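Pirin family protein (Acinetobacter baumannii, PDB 6D0P) is a metal-binding, two-cupin protein of the pirin family that probably acts as a quercetin 2,3-dioxygenase. Local coordinates at residues Ser113-Phe116 against Ala117-Gly121; Ala155-Glu158 against His159-Leu163. All coordinates share one frame; numbering follows the deposited sequence.

Interaction 1 of 2, residues Ser113-Phe116 against Ala117-Gly121; sequences SPEF and AEHGG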
loop_
_atom_site.group_PDB
_atom_site.type_symbol
_atom_site.label_atom_id
_atom_site.label_comp_id
_atom_site.label_asym_id
_atom_site.label_seq_id
_atom_site.Cartn_x
_atom_site.Cartn_y
_atom_site.Cartn_z
ATOM N N SER A 113 -11.955 9.782 10.055
ATOM C CA SER A 113 -13.348 9.493 10.356
ATOM C C SER A 113 -13.873 10.481 11.403
ATOM O O SER A 113 -13.106 10.984 12.214
ATOM C CB SER A 113 -13.508 8.103 10.858
ATOM O OG SER A 113 -13.170 8.016 12.228
ATOM N N PRO A 114 -15.180 10.730 11.407
ATOM C CA PRO A 114 -15.764 11.631 12.418
ATOM C C PRO A 114 -15.459 11.164 13.850
ATOM O O PRO A 114 -15.207 11.987 14.719
ATOM C CB PRO A 114 -17.274 11.565 12.165
ATOM C CG PRO A 114 -17.388 11.254 10.692
ATOM C CD PRO A 114 -16.143 10.464 10.325
ATOM N N GLU A 115 -15.487 9.849 14.073
ATOM C CA GLU A 115 -15.220 9.281 15.388
ATOM C C GLU A 115 -13.765 9.564 15.802
ATOM O O GLU A 115 -13.493 9.954 16.942
ATOM C CB GLU A 115 -15.513 7.781 15.350
ATOM C CG GLU A 115 -15.057 7.025 16.590
ATOM C CD GLU A 115 -16.060 7.014 17.731
ATOM O OE1 GLU A 115 -17.186 7.529 17.544
ATOM O OE2 GLU A 115 -15.718 6.481 18.805
ATOM N N PHE A 116 -12.833 9.353 14.882
ATOM C CA PHE A 116 -11.423 9.617 15.178
ATOM C C PHE A 116 -11.202 11.120 15.373
ATOM O O PHE A 116 -10.544 11.517 16.325
ATOM C CB PHE A 116 -10.493 9.072 14.095
ATOM C CG PHE A 116 -9.046 9.383 14.381
ATOM C CD1 PHE A 116 -8.393 8.777 15.439
ATOM C CD2 PHE A 116 -8.371 10.344 13.652
ATOM C CE1 PHE A 116 -7.083 9.100 15.743
ATOM C CE2 PHE A 116 -7.052 10.653 13.946
ATOM C CZ PHE A 116 -6.415 10.028 14.991
ATOM N N ALA A 117 -11.817 11.942 14.542
ATOM C CA ALA A 117 -11.667 13.394 14.650
ATOM C C ALA A 117 -12.118 13.853 16.036
ATOM O O ALA A 117 -11.442 14.654 16.652
ATOM C CB ALA A 117 -12.468 14.109 13.589
ATOM N N GLU A 118 -13.233 13.309 16.507
ATOM C CA GLU A 118 -13.813 13.716 17.797
ATOM C C GLU A 118 -12.903 13.318 18.963
ATOM O O GLU A 118 -12.749 14.077 19.907
ATOM C CB GLU A 118 -15.194 13.079 17.992
ATOM C CG GLU A 118 -15.809 13.346 19.363
ATOM C CD GLU A 118 -17.070 12.554 19.695
ATOM O OE1 GLU A 118 -17.767 12.127 18.754
ATOM O OE2 GLU A 118 -17.350 12.357 20.900
ATOM N N HIS A 119 -12.339 12.126 18.927
ATOM C CA HIS A 119 -11.548 11.654 20.073
ATOM C C HIS A 119 -10.063 12.026 19.946
ATOM O O HIS A 119 -9.426 12.219 20.973
ATOM C CB HIS A 119 -11.727 10.139 20.279
ATOM C CG HIS A 119 -13.107 9.759 20.704
ATOM N ND1 HIS A 119 -14.109 9.476 19.790
ATOM C CD2 HIS A 119 -13.664 9.648 21.927
ATOM C CE1 HIS A 119 -15.219 9.191 20.440
ATOM N NE2 HIS A 119 -14.975 9.293 21.750
ATOM N N GLY A 120 -9.525 12.141 18.725
ATOM C CA GLY A 120 -8.110 12.430 18.536
ATOM C C GLY A 120 -7.235 11.241 18.924
ATOM O O GLY A 120 -7.735 10.175 19.221
ATOM N N GLY A 121 -5.930 11.437 18.949
ATOM C CA GLY A 121 -4.979 10.368 19.258
ATOM C C GLY A 121 -4.012 10.128 18.099
ATOM O O GLY A 121 -3.951 10.937 17.177
HETATM O O HOH W 1 -18.252 8.920 19.619
#
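The carbonyl oxygen of Glu-115 is gripped twice by His-119, one turn further along the chain. His-119 N donates to Glu-115 O over 3.2 Å, the ordinary i to i+4 helix bond, and the ring adds a second, with His-119 ND1 to Glu-115 O at 3.0 Å. The two donors arrive from opposite faces of the carbonyl plane, and the oxygen lies almost in the plane of the imidazole. With CG beside its own backbone N (chi1 -67°), the ring of His-119 folds back along the helix, and the bond shows that ND1 carries a proton. Histidine suits this place because its ring nitrogen sits close enough to the main chain to reach back one turn. The Glu-115 side chain, bent at chi2, brings OE2 to 3.2 Å from His-119 CE1, with carboxylate and ring planes 41° apart; its negative charge may favour a protonated ring. A water donates to Glu-115 OE1 and weakly to Glu-118 OE1, bridging two like charges.

These residues form the short helix 114-119, which joins strand 106-112 to strand 121-131 in the N-terminal cupin domain. Ser-113 is its N-cap: OG accepts from Phe-116 N at 3.0 Å and also bonds Glu-79. Pro-114 suits the first turn, where no helical acceptor waits for its missing N-H. At the far end, Gly-120 N donates to Phe-116 O (2.7 Å), and Gly-120 then leaves the helix with positive phi, a conformation glycine adopts readily. The buried Phe-116 ring, its CG anti to the backbone N (chi1 178°), reaches onward past Gly-120, so that CZ comes within 3.4 Å of Gly-121 O, which lies at the ring edge. His-112 packs edge-to-face with this same phenyl ring.

Interaction 2 of 2, residues Ala155-Glu158 against His159-Leu163; sequences ALDE and HGSHL. With MG (magnesium ion), chain F.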
loop_
_atom_site.group_PDB
_atom_site.type_symbol
_atom_site.label_atom_id
_atom_site.label_comp_id
_atom_site.label_asym_id
_atom_site.label_seq_id
_atom_site.Cartn_x
_atom_site.Cartn_y
_atom_site.Cartn_z
ATOM N N ALA A 155 0.179 -17.083 12.525
ATOM C CA ALA A 155 1.196 -16.960 13.558
ATOM C C ALA A 155 2.507 -17.523 12.998
ATOM O O ALA A 155 2.535 -18.657 12.538
ATOM C CB ALA A 155 0.788 -17.684 14.809
ATOM N N LEU A 156 3.573 -16.733 13.027
ATOM C CA LEU A 156 4.855 -17.179 12.479
ATOM C C LEU A 156 5.715 -17.870 13.549
ATOM O O LEU A 156 6.705 -18.531 13.211
ATOM C CB LEU A 156 5.596 -15.961 11.922
ATOM C CG LEU A 156 4.931 -15.274 10.745
ATOM C CD1 LEU A 156 5.690 -14.015 10.379
ATOM C CD2 LEU A 156 4.829 -16.241 9.564
ATOM N N ASP A 157 5.421 -17.624 14.819
ATOM C CA ASP A 157 6.143 -18.273 15.895
ATOM C C ASP A 157 5.220 -18.295 17.117
ATOM O O ASP A 157 4.055 -17.923 16.993
ATOM C CB ASP A 157 7.471 -17.577 16.195
ATOM C CG ASP A 157 7.335 -16.092 16.485
ATOM O OD1 ASP A 157 6.308 -15.686 17.118
ATOM O OD2 ASP A 157 8.259 -15.342 16.074
ATOM N N GLU A 158 5.763 -18.699 18.254
ATOM C CA GLU A 158 4.994 -18.805 19.470
ATOM C C GLU A 158 5.262 -17.590 20.362
ATOM O O GLU A 158 4.914 -17.609 21.551
ATOM C CB GLU A 158 5.355 -20.110 20.183
ATOM C CG GLU A 158 5.027 -21.344 19.357
ATOM C CD GLU A 158 5.472 -22.660 19.956
ATOM O OE1 GLU A 158 5.302 -22.832 21.178
ATOM O OE2 GLU A 158 5.951 -23.525 19.204
ATOM N N HIS A 159 5.832 -16.525 19.792
ATOM C CA HIS A 159 6.219 -15.376 20.588
ATOM C C HIS A 159 5.455 -14.111 20.210
ATOM O O HIS A 159 5.745 -13.056 20.766
ATOM C CB HIS A 159 7.740 -15.177 20.475
ATOM C CG HIS A 159 8.495 -16.301 21.086
ATOM N ND1 HIS A 159 9.111 -17.284 20.325
ATOM C CD2 HIS A 159 8.682 -16.638 22.378
ATOM C CE1 HIS A 159 9.676 -18.157 21.128
ATOM N NE2 HIS A 159 9.413 -17.792 22.390
ATOM N N GLY A 160 4.501 -14.191 19.290
ATOM C CA GLY A 160 3.741 -13.010 18.930
ATOM C C GLY A 160 3.974 -12.538 17.503
ATOM O O GLY A 160 3.316 -11.575 17.070
ATOM N N SER A 161 4.898 -13.144 16.751
ATOM C CA SER A 161 5.068 -12.718 15.335
ATOM C C SER A 161 3.869 -13.201 14.522
ATOM O O SER A 161 3.402 -14.325 14.723
ATOM C CB SER A 161 6.346 -13.230 14.739
ATOM O OG SER A 161 7.459 -12.865 15.539
ATOM N N HIS A 162 3.385 -12.369 13.589
ATOM C CA HIS A 162 2.242 -12.743 12.772
ATOM C C HIS A 162 2.328 -12.052 11.403
ATOM O O HIS A 162 3.054 -11.056 11.207
ATOM C CB HIS A 162 0.914 -12.439 13.480
ATOM C CG HIS A 162 0.608 -10.984 13.571
ATOM N ND1 HIS A 162 -0.244 -10.361 12.689
ATOM C CD2 HIS A 162 1.067 -10.028 14.400
ATOM C CE1 HIS A 162 -0.297 -9.072 12.975
ATOM N NE2 HIS A 162 0.499 -8.848 14.024
ATOM N N LEU A 163 1.581 -12.620 10.472
ATOM C CA LEU A 163 1.501 -12.125 9.132
ATOM C C LEU A 163 0.031 -12.152 8.691
ATOM O O LEU A 163 -0.659 -13.169 8.874
ATOM C CB LEU A 163 2.393 -13.024 8.273
ATOM C CG LEU A 163 2.477 -12.688 6.788
ATOM C CD1 LEU A 163 3.796 -13.170 6.219
ATOM C CD2 LEU A 163 1.305 -13.285 6.023
HETATM MG MG MG F . 7.510 -20.323 12.368
HETATM O O HOH W 2 2.721 -16.237 18.427
HETATM O O HOH W 3 6.004 -21.442 13.224
HETATM O O HOH W 4 6.254 -20.023 10.672
HETATM O O HOH W 5 9.047 -18.879 11.561
HETATM O O HOH W 6 8.439 -21.887 11.295
#
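Ala-155, last residue of strand 153-155, faces His-162 in an antiparallel non-hydrogen-bonded pair; its small methyl lies on the same face of the sheet as the imidazole, which bonds Asp-153 through ND1. Next, Leu-156 N donates to Ser-161 O at 3.0 Å, from well above the carbonyl plane. The buried Leu-156 side chain points toward the returning chain, where CD1 meets Leu-163 CB at 4.0 Å; Tyr-170 touches both leucines. Leu-156 O, in contrast, binds a magnesium ion at 2.1 Å, and four waters also bind the ion.

The chain then reverses in a hairpin loop linking strands 153-155 and 162-165 at the edge of a seven-stranded antiparallel sheet, and Asp-157 holds its inside together. Chi1 of 54° sets the Asp-157 carboxylate between its own backbone N and carbonyl carbon, turned into the loop. OD1 takes two backbone donors from opposite faces of the carboxylate plane, His-159 N at 2.8 Å and Ser-161 N at 2.9 Å; the first closes an Asx turn. OD2 receives Ser-161 OG at 2.7 Å on its syn side, and that hydroxyl also bonds Val-191 N. A water joins Asp-157 O to the N of Gly-160, whose backbone angles would press any side chain against the preceding carbonyl oxygen. Glu-158 extends its carboxylate away from the loop, and its carbonyl O lies over one face of the His-159 ring.

Interactions 1 and 2 follow one another along the chain, with centres 31 Å apart and nearest atoms about 20 Å apart, so they do not touch. Interaction 1 spans helix 114-119, from its N-cap to the glycines that end it, between strands 106-112 and 121-131 in the N-terminal cupin domain; strand 106-112 carries the manganese ligands His-108 and Glu-110, which makes this helix a neighbour of the metal site in sequence. Interaction 2 shapes the hairpin from strand 153-155 to strand 162-165, at the edge of the sheet that contains strand 183-190 of the C-terminal cupin, away from that site. One is a short helix and the other a hairpin loop, each joining strands in a different half of the two-cupin fold.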